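Local coordinates for mandelate racemase/muconate lactonizing enzyme-like protein (Rubrobacter xylanophilus DSM 9941, PDB 2QQ6), which binds a magnesium ion and, as a mandelate racemase-like member of the enolase superfamily, probably acts as a lyase, at residues M289-K294 and A316-S321; R17-S22 and C38-P43; D127-T132 and K169-D174; R357-P362 and E370-P375. One frame throughout, in Å; residues are numbered along the deposited sequence.

Contact 1 of 4, residues M289-K294 and A316-S321; sequences MPDVAK and APHNVS
The imidazole of H318 meets the carboxylate of D291 at its edge, near the ring plane, while the CE methyl of the selenomethionine M289 approaches the same ring obliquely, 3.5 Å from H318 CD2. The setting is the mouth of the modified TIM barrel of the enolase superfamily, where the loop after strand 287-288 runs beside the segment that precedes helix 323-334. H318 ND1 donates to D291 OD2 over 2.9 Å in a rather bent bond; the acceptor uses its anti lone pair, and OD2 sits 25° out of the imidazole plane. Carboxylate and imidazole planes stand 61° apart, neither coplanar nor stacked. With CG of H318 anti to its own nitrogen (chi1 176°), the ring extends toward the acid, and the backbone beneath it is fixed by H318 N donating to P290 O at 2.7 Å. The other carboxylate oxygen, D291 OD1, caps the short helix 292-295 by accepting from A293 N, again through an anti lone pair. Replacing D291 by an alanine is likely to leave H318 ND1 without this acceptor, the ring freer to turn, and A293 N without its cap. This arrangement illustrates how one buried acid can order both a ring and a helix start beside a metal: H318 comes within about 4 Å of the bound magnesium ion, measured from its side chain, and M289 touches the magnesium ligand E268. Farther along, N319 closes an Asx turn, its OD1 accepting from S321 N at 2.9 Å.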
loop_
_atom_site.group_PDB
_atom_site.type_symbol
_atom_site.label_atom_id
_atom_site.label_comp_id
_atom_site.label_asym_id
_atom_site.label_seq_id
_atom_site.Cartn_x
_atom_site.Cartn_y
_atom_site.Cartn_z
HETATM N N MSE B 289 -6.994 1.055 16.675
HETATM C CA MSE B 289 -6.292 -0.194 16.769
HETATM C C MSE B 289 -5.408 -0.524 15.591
HETATM O O MSE B 289 -5.744 -1.388 14.790
HETATM C CB MSE B 289 -7.293 -1.308 16.971
HETATM C CG MSE B 289 -8.358 -1.343 15.925
HETATM SE SE MSE B 289 -9.535 -2.909 16.147
HETATM C CE MSE B 289 -8.711 -4.113 14.790
ATOM N N PRO B 290 -4.264 0.159 15.459
ATOM C CA PRO B 290 -3.402 -0.167 14.328
ATOM C C PRO B 290 -2.646 -1.443 14.687
ATOM O O PRO B 290 -2.813 -1.975 15.787
ATOM C CB PRO B 290 -2.495 1.053 14.230
ATOM C CG PRO B 290 -2.334 1.454 15.645
ATOM C CD PRO B 290 -3.736 1.308 16.214
ATOM N N ASP B 291 -1.826 -1.941 13.769
ATOM C CA ASP B 291 -1.068 -3.159 14.020
ATOM C C ASP B 291 0.423 -2.856 13.856
ATOM O O ASP B 291 0.912 -2.697 12.737
ATOM C CB ASP B 291 -1.517 -4.246 13.035
ATOM C CG ASP B 291 -1.022 -5.636 13.410
ATOM O OD1 ASP B 291 0.210 -5.827 13.517
ATOM O OD2 ASP B 291 -1.863 -6.546 13.587
ATOM N N VAL B 292 1.134 -2.780 14.977
ATOM C CA VAL B 292 2.564 -2.482 14.983
ATOM C C VAL B 292 3.393 -3.190 13.917
ATOM O O VAL B 292 4.318 -2.597 13.354
ATOM C CB VAL B 292 3.181 -2.797 16.351
ATOM C CG1 VAL B 292 4.662 -2.467 16.350
ATOM C CG2 VAL B 292 2.457 -2.010 17.426
ATOM N N ALA B 293 3.070 -4.449 13.638
ATOM C CA ALA B 293 3.819 -5.203 12.641
ATOM C C ALA B 293 3.254 -5.024 11.246
ATOM O O ALA B 293 3.684 -5.692 10.301
ATOM C CB ALA B 293 3.839 -6.681 13.002
ATOM N N LYS B 294 2.295 -4.118 11.111
ATOM C CA LYS B 294 1.678 -3.883 9.816
ATOM C C LYS B 294 1.700 -2.407 9.420
ATOM O O LYS B 294 2.019 -2.073 8.273
ATOM C CB LYS B 294 0.236 -4.393 9.840
ATOM C CG LYS B 294 -0.474 -4.421 8.490
ATOM C CD LYS B 294 -1.944 -4.830 8.660
ATOM C CE LYS B 294 -2.712 -4.754 7.349
ATOM N NZ LYS B 294 -4.147 -5.091 7.540
ATOM N N ALA B 316 -5.650 0.541 21.354
ATOM C CA ALA B 316 -5.727 -0.909 21.499
ATOM C C ALA B 316 -5.329 -1.581 20.199
ATOM O O ALA B 316 -6.179 -2.011 19.433
ATOM C CB ALA B 316 -7.140 -1.308 21.881
ATOM N N PRO B 317 -4.026 -1.706 19.951
ATOM C CA PRO B 317 -3.509 -2.324 18.730
ATOM C C PRO B 317 -4.037 -3.711 18.380
ATOM O O PRO B 317 -4.355 -4.517 19.252
ATOM C CB PRO B 317 -2.001 -2.314 18.956
ATOM C CG PRO B 317 -1.889 -2.455 20.432
ATOM C CD PRO B 317 -2.950 -1.512 20.936
ATOM N N HIS B 318 -4.126 -3.961 17.075
ATOM C CA HIS B 318 -4.584 -5.226 16.505
ATOM C C HIS B 318 -3.323 -6.093 16.477
ATOM O O HIS B 318 -2.261 -5.631 16.069
ATOM C CB HIS B 318 -5.140 -4.953 15.088
ATOM C CG HIS B 318 -5.562 -6.175 14.321
ATOM N ND1 HIS B 318 -4.782 -6.742 13.333
ATOM C CD2 HIS B 318 -6.705 -6.902 14.356
ATOM C CE1 HIS B 318 -5.428 -7.759 12.794
ATOM N NE2 HIS B 318 -6.598 -7.879 13.397
ATOM N N ASN B 319 -3.433 -7.333 16.933
ATOM C CA ASN B 319 -2.283 -8.225 16.981
ATOM C C ASN B 319 -2.614 -9.587 16.411
ATOM O O ASN B 319 -3.584 -10.221 16.824
ATOM C CB ASN B 319 -1.828 -8.401 18.432
ATOM C CG ASN B 319 -0.507 -9.141 18.555
ATOM O OD1 ASN B 319 -0.294 -10.181 17.932
ATOM N ND2 ASN B 319 0.386 -8.609 19.374
ATOM N N VAL B 320 -1.790 -10.048 15.480
ATOM C CA VAL B 320 -2.007 -11.348 14.867
ATOM C C VAL B 320 -0.662 -12.033 14.642
ATOM O O VAL B 320 -0.503 -12.838 13.723
ATOM C CB VAL B 320 -2.751 -11.185 13.524
ATOM C CG1 VAL B 320 -1.804 -10.682 12.454
ATOM C CG2 VAL B 320 -3.391 -12.478 13.129
ATOM N N SER B 321 0.309 -11.711 15.489
ATOM C CA SER B 321 1.641 -12.291 15.358
ATOM C C SER B 321 2.027 -13.201 16.517
ATOM O O SER B 321 1.299 -13.316 17.503
ATOM C CB SER B 321 2.680 -11.177 15.200
ATOM O OG SER B 321 2.426 -10.429 14.025
#

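Contact 2 of 4, residues R17-S22 and C38-P43; sequences RAVGPS and CYPSAP
P40 packs against S22, its CB lying 3.8 Å from S22 OG, where the first hairpin of the N-terminal capping domain meets the loop that leaves its third strand. The three strands 10-17, 21-29 and 32-37 form an antiparallel meander, and this contact joins the turn between the first two to the segment running toward helix 44-53. No hydrogen bond crosses it; shape does the work. P40 CA lies 3.9 Å from P21 O, S22 CB rests 3.7 Å from C38 O, and V19 CG2 makes a looser apolar approach to P40 CG.

The next shell explains why they stand there. S22 OG sits beside its own backbone nitrogen (chi1 -48°), turned back to donate to G20 O at 2.7 Å from above that carbonyl plane, and the hydroxyl ties the turn to the start of the strand while presenting its flank to the proline. An alanine at S22 is likely to leave G20 O without this donor and to open a gap beside P40 CB. P40 is the centre of an inverse gamma turn, and the residues after it, S41 to P43, make no contact with 17-22.

Farther out, V320 of the barrel domain packs on V19, Y39 and P40, so the contact lies at the seam between capping domain and barrel, consistent with the role of such loops in closing over the active site in this superfamily. Y39 reaches across the dimer interface, its OH bonded to F79 O of the second subunit, while P40 CD lies over the outer part of one Y39 ring face, 3.3 Å from the plane.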
loop_
_atom_site.group_PDB
_atom_site.type_symbol
_atom_site.label_atom_id
_atom_site.label_comp_id
_atom_site.label_asym_id
_atom_site.label_seq_id
_atom_site.Cartn_x
_atom_site.Cartn_y
_atom_site.Cartn_z
ATOM N N ARG B 17 5.224 -20.144 10.479
ATOM C CA ARG B 17 3.793 -20.415 10.408
ATOM C C ARG B 17 3.155 -20.084 11.759
ATOM O O ARG B 17 3.140 -20.904 12.675
ATOM C CB ARG B 17 3.543 -21.862 10.031
ATOM N N ALA B 18 2.653 -18.852 11.867
ATOM C CA ALA B 18 1.977 -18.357 13.068
ATOM C C ALA B 18 0.486 -18.550 12.849
ATOM O O ALA B 18 0.013 -19.670 12.853
ATOM C CB ALA B 18 2.301 -16.889 13.269
ATOM N N VAL B 19 -0.263 -17.467 12.700
ATOM C CA VAL B 19 -1.678 -17.624 12.387
ATOM C C VAL B 19 -1.715 -17.659 10.863
ATOM O O VAL B 19 -2.664 -18.147 10.249
ATOM C CB VAL B 19 -2.529 -16.475 12.909
ATOM C CG1 VAL B 19 -2.734 -16.613 14.390
ATOM C CG2 VAL B 19 -1.849 -15.188 12.594
ATOM N N GLY B 20 -0.641 -17.139 10.279
ATOM C CA GLY B 20 -0.475 -17.104 8.845
ATOM C C GLY B 20 1.021 -17.026 8.591
ATOM O O GLY B 20 1.768 -16.648 9.496
ATOM N N PRO B 21 1.508 -17.409 7.397
ATOM C CA PRO B 21 2.958 -17.328 7.145
ATOM C C PRO B 21 3.524 -15.935 7.428
ATOM O O PRO B 21 3.200 -14.972 6.728
ATOM C CB PRO B 21 3.077 -17.712 5.671
ATOM C CG PRO B 21 1.674 -17.450 5.112
ATOM C CD PRO B 21 0.790 -17.914 6.216
ATOM N N SER B 22 4.382 -15.832 8.437
ATOM C CA SER B 22 4.929 -14.541 8.801
ATOM C C SER B 22 6.434 -14.423 8.686
ATOM O O SER B 22 7.173 -15.196 9.289
ATOM C CB SER B 22 4.510 -14.215 10.220
ATOM O OG SER B 22 3.128 -14.455 10.362
ATOM N N CYS B 38 7.214 -9.615 10.914
ATOM C CA CYS B 38 6.285 -8.898 10.049
ATOM C C CYS B 38 4.877 -9.449 10.235
ATOM O O CYS B 38 4.688 -10.559 10.743
ATOM C CB CYS B 38 6.675 -9.051 8.575
ATOM S SG CYS B 38 8.160 -8.159 8.015
ATOM N N TYR B 39 3.892 -8.655 9.831
ATOM C CA TYR B 39 2.496 -9.052 9.901
ATOM C C TYR B 39 2.272 -10.014 8.735
ATOM O O TYR B 39 2.951 -9.938 7.709
ATOM C CB TYR B 39 1.606 -7.817 9.750
ATOM C CG TYR B 39 0.157 -8.107 9.412
ATOM C CD1 TYR B 39 -0.792 -8.303 10.414
ATOM C CD2 TYR B 39 -0.263 -8.201 8.078
ATOM C CE1 TYR B 39 -2.120 -8.586 10.096
ATOM C CE2 TYR B 39 -1.581 -8.486 7.754
ATOM C CZ TYR B 39 -2.502 -8.679 8.767
ATOM O OH TYR B 39 -3.803 -8.980 8.455
ATOM N N PRO B 40 1.338 -10.954 8.885
ATOM C CA PRO B 40 1.075 -11.904 7.800
ATOM C C PRO B 40 0.364 -11.253 6.617
ATOM O O PRO B 40 -0.850 -11.328 6.482
ATOM C CB PRO B 40 0.229 -12.972 8.478
ATOM C CG PRO B 40 -0.484 -12.195 9.567
ATOM C CD PRO B 40 0.621 -11.336 10.112
ATOM N N SER B 41 1.127 -10.618 5.744
ATOM C CA SER B 41 0.530 -9.960 4.598
ATOM C C SER B 41 0.873 -10.612 3.259
ATOM O O SER B 41 2.036 -10.927 2.980
ATOM C CB SER B 41 0.950 -8.492 4.578
ATOM O OG SER B 41 0.293 -7.796 3.538
ATOM N N ALA B 42 -0.160 -10.816 2.443
ATOM C CA ALA B 42 -0.013 -11.390 1.107
ATOM C C ALA B 42 0.943 -12.571 1.137
ATOM O O ALA B 42 1.030 -13.262 2.158
ATOM C CB ALA B 42 0.487 -10.320 0.158
ATOM N N PRO B 43 1.658 -12.841 0.024
ATOM C CA PRO B 43 2.565 -13.983 0.108
ATOM C C PRO B 43 3.825 -13.579 0.855
ATOM O O PRO B 43 4.507 -12.628 0.468
ATOM C CB PRO B 43 2.827 -14.313 -1.351
ATOM C CG PRO B 43 2.798 -12.966 -1.989
ATOM C CD PRO B 43 1.578 -12.359 -1.370
#

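Contact 3 of 4, residues D127-T132 and K169-D174; sequences DCNAGT and KLDVDD
D127 and K169 form the close-packed end of this contact, a parallel beta bridge between the first two strands of the barrel, 121-127 and 167-171. C128 N donates to K169 O at 2.7 Å, keeping the strands in step as 121-127 runs out. On the face that carries both side chains, the carboxylate of D127 crosses the methylenes of K169 obliquely, its OD2 lying nearest K169 CD (3.0 Å). The lysine chain, extended all the way, carries NZ past the acid: NZ is 4.2 Å from D127 OD2, beyond a salt bridge, and is held instead by E242 OE1 and Y125 OH. Farther along, N129 crosses D171 obliquely, amide and carboxylate planes 26° apart, while D171 OD2 finds its strongest partner in H139. C128 CB adds an apolar touch to L170 CG at 4.4 Å.

Beyond N129 the loop turns away from 169-174 and the contact between the segments ends. G131 is exposed to solvent and T132 partly so; the loop is gathered locally by T132 N and OG1, both donating to N129 O from the same face of its plane, with the T132 backbone also bonded to I140.

As a worked case of a barrel mouth, the methylenes of K169 lie against the D127 carboxylate, while its amino group goes to the metal ligand E242. The K169 side chain comes within about 3 Å of the magnesium ion, a position consistent with the lysine-bearing second strand of this family's active sites.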
loop_
_atom_site.group_PDB
_atom_site.type_symbol
_atom_site.label_atom_id
_atom_site.label_comp_id
_atom_site.label_asym_id
_atom_site.label_seq_id
_atom_site.Cartn_x
_atom_site.Cartn_y
_atom_site.Cartn_z
ATOM N N ASP B 127 -9.252 -13.329 21.041
ATOM C CA ASP B 127 -10.102 -13.427 19.867
ATOM C C ASP B 127 -10.667 -14.851 19.897
ATOM O O ASP B 127 -9.913 -15.825 19.904
ATOM C CB ASP B 127 -9.267 -13.186 18.602
ATOM C CG ASP B 127 -10.121 -13.055 17.354
ATOM O OD1 ASP B 127 -10.700 -14.072 16.905
ATOM O OD2 ASP B 127 -10.219 -11.924 16.826
ATOM N N CYS B 128 -11.985 -14.975 19.938
ATOM C CA CYS B 128 -12.594 -16.291 19.992
ATOM C C CYS B 128 -13.084 -16.732 18.637
ATOM O O CYS B 128 -14.197 -17.214 18.513
ATOM C CB CYS B 128 -13.765 -16.296 20.967
ATOM S SG CYS B 128 -13.324 -15.860 22.647
ATOM N N ASN B 129 -12.250 -16.563 17.621
ATOM C CA ASN B 129 -12.605 -16.958 16.261
ATOM C C ASN B 129 -11.324 -17.311 15.508
ATOM O O ASN B 129 -11.327 -17.472 14.284
ATOM C CB ASN B 129 -13.327 -15.802 15.559
ATOM C CG ASN B 129 -14.722 -16.180 15.095
ATOM O OD1 ASN B 129 -14.883 -17.041 14.225
ATOM N ND2 ASN B 129 -15.738 -15.544 15.676
ATOM N N ALA B 130 -10.245 -17.451 16.275
ATOM C CA ALA B 130 -8.907 -17.741 15.773
ATOM C C ALA B 130 -8.717 -18.845 14.717
ATOM O O ALA B 130 -7.954 -18.664 13.765
ATOM C CB ALA B 130 -7.979 -17.997 16.965
ATOM N N GLY B 131 -9.393 -19.978 14.867
ATOM C CA GLY B 131 -9.208 -21.054 13.901
ATOM C C GLY B 131 -10.050 -21.034 12.629
ATOM O O GLY B 131 -9.740 -21.759 11.672
ATOM N N THR B 132 -11.105 -20.215 12.617
ATOM C CA THR B 132 -12.038 -20.079 11.487
ATOM C C THR B 132 -11.428 -19.360 10.294
ATOM O O THR B 132 -12.011 -19.322 9.202
ATOM C CB THR B 132 -13.275 -19.250 11.884
ATOM O OG1 THR B 132 -13.520 -19.371 13.298
ATOM C CG2 THR B 132 -14.507 -19.710 11.071
ATOM N N LYS B 169 -13.140 -11.302 22.043
ATOM C CA LYS B 169 -13.459 -10.741 20.724
ATOM C C LYS B 169 -14.195 -11.777 19.870
ATOM O O LYS B 169 -13.807 -12.941 19.826
ATOM C CB LYS B 169 -12.200 -10.289 19.987
ATOM C CG LYS B 169 -12.470 -9.652 18.612
ATOM C CD LYS B 169 -11.149 -9.329 17.909
ATOM C CE LYS B 169 -11.317 -8.358 16.736
ATOM N NZ LYS B 169 -10.009 -7.797 16.268
ATOM N N LEU B 170 -15.239 -11.333 19.172
ATOM C CA LEU B 170 -16.062 -12.218 18.344
ATOM C C LEU B 170 -16.486 -11.698 16.971
ATOM O O LEU B 170 -16.687 -10.494 16.785
ATOM C CB LEU B 170 -17.319 -12.585 19.122
ATOM C CG LEU B 170 -17.304 -14.023 19.611
ATOM C CD1 LEU B 170 -18.204 -14.158 20.818
ATOM C CD2 LEU B 170 -17.722 -14.945 18.459
ATOM N N ASP B 171 -16.639 -12.624 16.023
ATOM C CA ASP B 171 -17.055 -12.287 14.661
ATOM C C ASP B 171 -18.542 -12.474 14.481
ATOM O O ASP B 171 -19.161 -13.231 15.219
ATOM C CB ASP B 171 -16.363 -13.169 13.628
ATOM C CG ASP B 171 -14.870 -12.977 13.600
ATOM O OD1 ASP B 171 -14.404 -11.873 13.963
ATOM O OD2 ASP B 171 -14.164 -13.925 13.193
ATOM N N VAL B 172 -19.108 -11.804 13.485
ATOM C CA VAL B 172 -20.537 -11.912 13.212
ATOM C C VAL B 172 -20.878 -11.754 11.732
ATOM O O VAL B 172 -22.024 -11.468 11.379
ATOM C CB VAL B 172 -21.360 -10.882 14.026
ATOM C CG1 VAL B 172 -21.166 -11.122 15.503
ATOM C CG2 VAL B 172 -20.951 -9.474 13.666
ATOM N N ASP B 173 -19.878 -11.952 10.876
ATOM C CA ASP B 173 -20.067 -11.855 9.434
ATOM C C ASP B 173 -19.933 -13.217 8.727
ATOM O O ASP B 173 -19.010 -13.993 8.990
ATOM C CB ASP B 173 -19.082 -10.835 8.819
ATOM C CG ASP B 173 -17.616 -11.257 8.944
ATOM O OD1 ASP B 173 -17.140 -11.417 10.082
ATOM O OD2 ASP B 173 -16.933 -11.416 7.907
ATOM N N ASP B 174 -20.870 -13.494 7.826
ATOM C CA ASP B 174 -20.878 -14.738 7.068
ATOM C C ASP B 174 -21.355 -14.421 5.646
ATOM O O ASP B 174 -22.407 -14.888 5.207
ATOM C CB ASP B 174 -21.811 -15.743 7.761
ATOM C CG ASP B 174 -21.580 -17.172 7.309
ATOM O OD1 ASP B 174 -20.516 -17.450 6.718
ATOM O OD2 ASP B 174 -22.463 -18.021 7.561
#

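Contact 4 of 4, residues R357-P362 and E370-P375; sequences RYPGGP and ELTEEP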
loop_
_atom_site.group_PDB
_atom_site.type_symbol
_atom_site.label_atom_id
_atom_site.label_comp_id
_atom_site.label_asym_id
_atom_site.label_seq_id
_atom_site.Cartn_x
_atom_site.Cartn_y
_atom_site.Cartn_z
ATOM N N ARG B 357 11.978 -18.053 23.881
ATOM C CA ARG B 357 12.323 -18.370 25.267
ATOM C C ARG B 357 12.140 -17.047 26.029
ATOM O O ARG B 357 12.867 -16.080 25.792
ATOM C CB ARG B 357 13.780 -18.868 25.370
ATOM C CG ARG B 357 14.158 -19.922 24.314
ATOM C CD ARG B 357 15.582 -20.475 24.498
ATOM N NE ARG B 357 16.126 -21.040 23.258
ATOM C CZ ARG B 357 16.996 -20.410 22.467
ATOM N NH1 ARG B 357 17.425 -19.199 22.793
ATOM N NH2 ARG B 357 17.430 -20.979 21.342
ATOM N N TYR B 358 11.153 -17.001 26.925
ATOM C CA TYR B 358 10.867 -15.785 27.682
ATOM C C TYR B 358 11.336 -15.853 29.134
ATOM O O TYR B 358 11.064 -16.816 29.840
ATOM C CB TYR B 358 9.358 -15.471 27.642
ATOM C CG TYR B 358 9.025 -14.037 27.997
ATOM C CD1 TYR B 358 9.318 -12.998 27.114
ATOM C CD2 TYR B 358 8.505 -13.709 29.248
ATOM C CE1 TYR B 358 9.116 -11.667 27.470
ATOM C CE2 TYR B 358 8.296 -12.372 29.619
ATOM C CZ TYR B 358 8.608 -11.356 28.724
ATOM O OH TYR B 358 8.437 -10.033 29.088
ATOM N N PRO B 359 12.037 -14.805 29.594
ATOM C CA PRO B 359 12.602 -14.610 30.930
ATOM C C PRO B 359 12.140 -15.525 32.058
ATOM O O PRO B 359 12.931 -16.339 32.550
ATOM C CB PRO B 359 12.298 -13.150 31.194
ATOM C CG PRO B 359 12.668 -12.548 29.864
ATOM C CD PRO B 359 12.144 -13.554 28.822
ATOM N N GLY B 360 10.886 -15.383 32.485
ATOM C CA GLY B 360 10.379 -16.226 33.561
ATOM C C GLY B 360 9.923 -17.572 33.031
ATOM O O GLY B 360 10.726 -18.461 32.742
ATOM N N GLY B 361 8.617 -17.736 32.913
ATOM C CA GLY B 361 8.093 -18.972 32.376
ATOM C C GLY B 361 7.538 -18.607 31.018
ATOM O O GLY B 361 8.288 -18.255 30.110
ATOM N N PRO B 362 6.217 -18.673 30.842
ATOM C CA PRO B 362 5.689 -18.310 29.530
ATOM C C PRO B 362 5.655 -16.792 29.403
ATOM O O PRO B 362 6.065 -16.066 30.315
ATOM C CB PRO B 362 4.298 -18.926 29.548
ATOM C CG PRO B 362 3.903 -18.787 30.994
ATOM C CD PRO B 362 5.157 -19.208 31.718
ATOM N N GLU B 370 3.850 -9.653 31.346
ATOM C CA GLU B 370 4.706 -8.897 32.257
ATOM C C GLU B 370 5.994 -8.571 31.527
ATOM O O GLU B 370 6.557 -9.431 30.857
ATOM C CB GLU B 370 5.023 -9.741 33.485
ATOM C CG GLU B 370 5.428 -8.955 34.723
ATOM C CD GLU B 370 4.232 -8.302 35.402
ATOM O OE1 GLU B 370 3.244 -9.020 35.697
ATOM O OE2 GLU B 370 4.279 -7.074 35.639
ATOM N N LEU B 371 6.474 -7.341 31.664
ATOM C CA LEU B 371 7.695 -6.970 30.972
ATOM C C LEU B 371 8.912 -6.771 31.854
ATOM O O LEU B 371 8.889 -6.063 32.865
ATOM C CB LEU B 371 7.467 -5.739 30.086
ATOM C CG LEU B 371 7.236 -6.104 28.609
ATOM C CD1 LEU B 371 7.187 -4.855 27.736
ATOM C CD2 LEU B 371 8.379 -7.016 28.144
ATOM N N THR B 372 9.979 -7.429 31.418
ATOM C CA THR B 372 11.276 -7.448 32.070
ATOM C C THR B 372 12.097 -6.199 31.793
ATOM O O THR B 372 11.682 -5.328 31.027
ATOM C CB THR B 372 12.085 -8.663 31.575
ATOM O OG1 THR B 372 13.485 -8.395 31.719
ATOM C CG2 THR B 372 11.774 -8.950 30.098
ATOM N N GLU B 373 13.265 -6.128 32.428
ATOM C CA GLU B 373 14.194 -5.020 32.234
ATOM C C GLU B 373 15.362 -5.499 31.364
ATOM O O GLU B 373 16.380 -4.819 31.211
ATOM C CB GLU B 373 14.696 -4.490 33.580
ATOM C CG GLU B 373 13.584 -3.883 34.425
ATOM C CD GLU B 373 14.056 -2.719 35.289
ATOM O OE1 GLU B 373 14.966 -2.921 36.122
ATOM O OE2 GLU B 373 13.512 -1.599 35.133
ATOM N N GLU B 374 15.198 -6.680 30.784
ATOM C CA GLU B 374 16.219 -7.232 29.919
ATOM C C GLU B 374 16.287 -6.407 28.646
ATOM O O GLU B 374 15.263 -6.156 28.001
ATOM C CB GLU B 374 15.894 -8.686 29.594
ATOM C CG GLU B 374 15.980 -9.597 30.808
ATOM C CD GLU B 374 17.376 -9.627 31.413
ATOM O OE1 GLU B 374 18.263 -10.272 30.811
ATOM O OE2 GLU B 374 17.588 -8.995 32.478
ATOM N N PRO B 375 17.497 -5.965 28.270
ATOM C CA PRO B 375 17.701 -5.159 27.067
ATOM C C PRO B 375 17.064 -5.737 25.816
ATOM O O PRO B 375 16.995 -6.952 25.651
ATOM C CB PRO B 375 19.227 -5.062 26.967
ATOM C CG PRO B 375 19.706 -6.266 27.696
ATOM C CD PRO B 375 18.790 -6.300 28.883
#
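Y358 reaches from one surface loop to the other, and its side chain can be followed outward as an example of a tyrosine joining two irregular segments. From CB, which holds CG anti to the backbone nitrogen (chi1 -161°), the ring extends toward 370-375. The next residue covers one ring face, P359 CD standing 3.2 Å off the plane and nearer the ring's margin than its centre. Along the edge, CE2 comes to 3.6 Å from E370 O, and CZ lies 4.4 Å from L371 CD2. At the tip, OH donates to E370 O over 2.7 Å, the hydroxyl lying in the carbonyl plane. L371 CD2 also sits at the hydroxyl end, near the ring plane, whereas T372 CG2 approaches obliquely, 3.7 Å from OH.

That threonine methyl has a second neighbour, P359 CG, the two side chains crossing at about a right angle. The threonine's hydroxyl turns to its own segment: T372 OG1 accepts from E374 N at 2.6 Å, closing an ST turn.

The site lies at the surface, away from the magnesium ion. Strand 356-357, which leads into Y358, pairs antiparallel with 380-381, R357 adding a salt bridge to E380. Strand 368-370 runs antiparallel to barrel strand 121-127; just beyond it, L371 is bonded through its backbone to R120, so the tyrosine bond ties the loop after strand 356-357 to the end of strand 368-370.

In the fold
Contacts 1 and 3 are buried at the barrel mouth and share the magnesium site, touching where H318 CD2 lies 3.9 Å from K169 NZ; contact 1 turns on a His-carboxylate bond, contact 3 on a backbone bridge, with its lysine paired to a metal ligand. Contact 2, in the capping domain, is partly buried and holds by proline and serine packing without a crossing hydrogen bond. It meets contact 1 through V320 and a probable hydrogen bond from Y39 N to A293 O, 3.0 Å long, joining the two domains. Contact 4 is the surface member, its nearest atoms about 11 Å from contact 1, and combines one neutral tyrosine hydroxyl bond with light proline-threonine packing.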